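Local structure of GTP pyrophosphokinase YjbM (Bacillus subtilis, 5DEC) at residues E14-P19 against Q78-L83. The protein synthesises the alarmone (p)ppGpp, a mediator of the bacterial stringent response, by transferring pyrophosphate from ATP to GDP or GTP. Numbering follows the deposited sequence.
Sequences ERFLVP and QDIAGL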
ATOM      1  N   GLU B  14      20.239   8.630   8.033  1.00 72.33           N
ATOM      2  CA  GLU B  14      18.994   7.897   7.925  1.00 72.63           C
ATOM      3  C   GLU B  14      18.163   8.110   9.179  1.00 65.04           C
ATOM      4  O   GLU B  14      16.936   8.083   9.130  1.00 60.10           O
ATOM      5  CB  GLU B  14      19.275   6.408   7.700  1.00 79.65           C
ATOM      6  CG  GLU B  14      18.343   5.716   6.712  1.00 91.73           C
ATOM      7  CD  GLU B  14      18.339   6.349   5.328  1.00104.64           C
ATOM      8  OE1 GLU B  14      19.351   6.970   4.933  1.00112.32           O
ATOM      9  OE2 GLU B  14      17.315   6.210   4.628  1.00105.54           O
ATOM     10  N   ARG B  15      18.837   8.386  10.291  1.00 59.26           N
ATOM     11  CA  ARG B  15      18.148   8.736  11.520  1.00 61.64           C
ATOM     12  C   ARG B  15      17.624  10.178  11.434  1.00 55.29           C
ATOM     13  O   ARG B  15      16.553  10.480  11.955  1.00 53.17           O
ATOM     14  CB  ARG B  15      19.079   8.522  12.732  1.00 71.69           C
ATOM     15  CG  ARG B  15      19.115   9.625  13.778  1.00 82.36           C
ATOM     16  CD  ARG B  15      20.313   9.446  14.728  1.00 94.29           C
ATOM     17  NE  ARG B  15      20.379   8.089  15.279  1.00 97.67           N
ATOM     18  CZ  ARG B  15      21.459   7.310  15.250  1.00 97.31           C
ATOM     19  NH1 ARG B  15      22.593   7.751  14.715  1.00 97.46           N
ATOM     20  NH2 ARG B  15      21.407   6.089  15.768  1.00 95.76           N
ATOM     21  N   PHE B  16      18.366  11.050  10.752  1.00 53.24           N
ATOM     22  CA  PHE B  16      17.950  12.441  10.522  1.00 48.87           C
ATOM     23  C   PHE B  16      16.710  12.533   9.624  1.00 43.35           C
ATOM     24  O   PHE B  16      15.894  13.438   9.762  1.00 41.93           O
ATOM     25  CB  PHE B  16      19.100  13.228   9.883  1.00 46.25           C
ATOM     26  CG  PHE B  16      18.721  14.609   9.395  1.00 45.53           C
ATOM     27  CD1 PHE B  16      18.543  15.654  10.287  1.00 48.80           C
ATOM     28  CD2 PHE B  16      18.587  14.868   8.038  1.00 45.22           C
ATOM     29  CE1 PHE B  16      18.203  16.918   9.838  1.00 48.42           C
ATOM     30  CE2 PHE B  16      18.252  16.130   7.584  1.00 46.36           C
ATOM     31  CZ  PHE B  16      18.062  17.156   8.487  1.00 46.94           C
ATOM     32  N   LEU B  17      16.590  11.604   8.691  1.00 36.05           N
ATOM     33  CA  LEU B  17      15.536  11.670   7.689  1.00 39.42           C
ATOM     34  C   LEU B  17      14.244  10.981   8.116  1.00 38.15           C
ATOM     35  O   LEU B  17      13.199  11.166   7.484  1.00 32.39           O
ATOM     36  CB  LEU B  17      16.036  11.053   6.386  1.00 39.06           C
ATOM     37  CG  LEU B  17      17.184  11.804   5.707  1.00 39.39           C
ATOM     38  CD1 LEU B  17      17.593  11.068   4.452  1.00 38.56           C
ATOM     39  CD2 LEU B  17      16.781  13.236   5.359  1.00 41.37           C
ATOM     40  N   VAL B  18      14.320  10.185   9.181  1.00 37.68           N
ATOM     41  CA  VAL B  18      13.154   9.441   9.665  1.00 37.06           C
ATOM     42  C   VAL B  18      11.918  10.339   9.876  1.00 31.52           C
ATOM     43  O   VAL B  18      10.840  10.021   9.366  1.00 34.12           O
ATOM     44  CB  VAL B  18      13.464   8.685  10.979  1.00 43.46           C
ATOM     45  CG1 VAL B  18      12.185   8.279  11.657  1.00 43.94           C
ATOM     46  CG2 VAL B  18      14.324   7.454  10.706  1.00 52.19           C
ATOM     47  N   PRO B  19      12.066  11.473  10.588  1.00 30.45           N
ATOM     48  CA  PRO B  19      10.869  12.313  10.749  1.00 34.39           C
ATOM     49  C   PRO B  19      10.337  12.866   9.427  1.00 36.19           C
ATOM     50  O   PRO B  19       9.125  13.046   9.289  1.00 28.06           O
ATOM     51  CB  PRO B  19      11.352  13.475  11.621  1.00 35.08           C
ATOM     52  CG  PRO B  19      12.634  13.018  12.216  1.00 44.35           C
ATOM     53  CD  PRO B  19      13.237  12.065  11.258  1.00 37.88           C
ATOM     54  N   GLN B  78      13.894  23.711   2.712  1.00 47.11           N
ATOM     55  CA  GLN B  78      12.443  23.650   2.717  1.00 40.65           C
ATOM     56  C   GLN B  78      11.878  22.425   2.008  1.00 42.03           C
ATOM     57  O   GLN B  78      10.690  22.133   2.138  1.00 44.12           O
ATOM     58  CB  GLN B  78      11.872  24.898   2.063  1.00 39.94           C
ATOM     59  CG  GLN B  78      12.103  26.157   2.849  1.00 47.76           C
ATOM     60  CD  GLN B  78      11.478  27.348   2.170  1.00 55.31           C
ATOM     61  OE1 GLN B  78      11.359  27.381   0.942  1.00 53.93           O
ATOM     62  NE2 GLN B  78      11.073  28.337   2.960  1.00 64.71           N
ATOM     63  N   ASP B  79      12.710  21.728   1.241  1.00 41.22           N
ATOM     64  CA  ASP B  79      12.195  20.662   0.385  1.00 42.94           C
ATOM     65  C   ASP B  79      12.889  19.321   0.590  1.00 42.64           C
ATOM     66  O   ASP B  79      12.905  18.480  -0.307  1.00 40.34           O
ATOM     67  CB  ASP B  79      12.316  21.066  -1.079  1.00 40.71           C
ATOM     68  CG  ASP B  79      13.754  21.269  -1.502  1.00 57.76           C
ATOM     69  OD1 ASP B  79      14.584  21.636  -0.645  1.00 63.03           O
ATOM     70  OD2 ASP B  79      14.054  21.050  -2.690  1.00 62.68           O
ATOM     71  N   ILE B  80      13.428  19.103   1.781  1.00 38.28           N
ATOM     72  CA  ILE B  80      13.918  17.788   2.133  1.00 34.85           C
ATOM     73  C   ILE B  80      12.747  16.823   2.028  1.00 38.19           C
ATOM     74  O   ILE B  80      12.867  15.732   1.449  1.00 37.60           O
ATOM     75  CB  ILE B  80      14.538  17.786   3.534  1.00 36.08           C
ATOM     76  CG1 ILE B  80      15.794  18.656   3.525  1.00 39.75           C
ATOM     77  CG2 ILE B  80      14.880  16.367   3.975  1.00 32.44           C
ATOM     78  CD1 ILE B  80      16.332  18.962   4.901  1.00 44.64           C
ATOM     79  N   ALA B  81      11.604  17.246   2.561  1.00 31.70           N
ATOM     80  CA  ALA B  81      10.356  16.515   2.377  1.00 30.24           C
ATOM     81  C   ALA B  81       9.507  17.233   1.334  1.00 29.42           C
ATOM     82  O   ALA B  81       9.367  18.466   1.381  1.00 28.73           O
ATOM     83  CB  ALA B  81       9.608  16.404   3.686  1.00 26.15           C
ATOM     84  N   GLY B  82       8.943  16.488   0.390  1.00 28.29           N
ATOM     85  CA  GLY B  82       8.135  17.126  -0.645  1.00 30.38           C
ATOM     86  C   GLY B  82       6.927  16.310  -1.060  1.00 28.69           C
ATOM     87  O   GLY B  82       6.985  15.082  -1.129  1.00 29.63           O
ATOM     88  N   LEU B  83       5.819  16.988  -1.348  1.00 22.11           N
ATOM     89  CA  LEU B  83       4.680  16.315  -1.954  1.00 27.08           C
ATOM     90  C   LEU B  83       4.316  17.004  -3.247  1.00 26.05           C
ATOM     91  O   LEU B  83       4.638  18.180  -3.457  1.00 28.40           O
ATOM     92  CB  LEU B  83       3.461  16.274  -1.033  1.00 31.91           C
ATOM     93  CG  LEU B  83       3.553  15.131  -0.019  1.00 42.94           C
ATOM     94  CD1 LEU B  83       4.254  15.616   1.239  1.00 36.65           C
ATOM     95  CD2 LEU B  83       2.206  14.527   0.276  1.00 42.57           C
TER
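The kinked helical turn 14-19 packs through Leu17 and Phe16 against Ile80, the residue just before strand 81-87; the nearest CA atoms, those of Leu17 and Ile80, are 8.4 Å apart. This is helix-to-loop packing at the entrance to a strand of the RelA/SpoT synthetase fold, where helix 11-38 packs against part of the mixed sheet; further along, Ala81 and Leu83 touch that helix. Ile80 suits the junction because its two branches serve different partners. Its chi1 of -66° places CG1 beside the backbone N and anti to the carbonyl carbon, which leaves CG2 anti to N; CG2 meets Leu17, whereas the longer CG1-CD1 arm reaches the ring of Phe16. The side chains of Leu17 and Ile80 cross at about a right angle. Branched and wholly apolar, Leu17 suits a buried position between Ile80 and helix 57-66: both residues touch Ile60, and Leu17 touches Val57 too. Leu17 lies near Val54 of the product site as well. Phe16, partly exposed, supplies a broad apolar group at the border of this cluster, and its ring also meets that of Tyr20. The preceding residue, Asp79, binds magnesium and ATP and forms salt bridges to Lys55 and Lys63. The contact thus joins the N-terminal helix to the segment that carries a metal ligand. At the ring, Ile80 CD1 sits at the edge, near the plane, 4.3 Å from Phe16 CE2, while the methyls Ile80 CG2 and Leu17 CD2 touch at 3.9 Å.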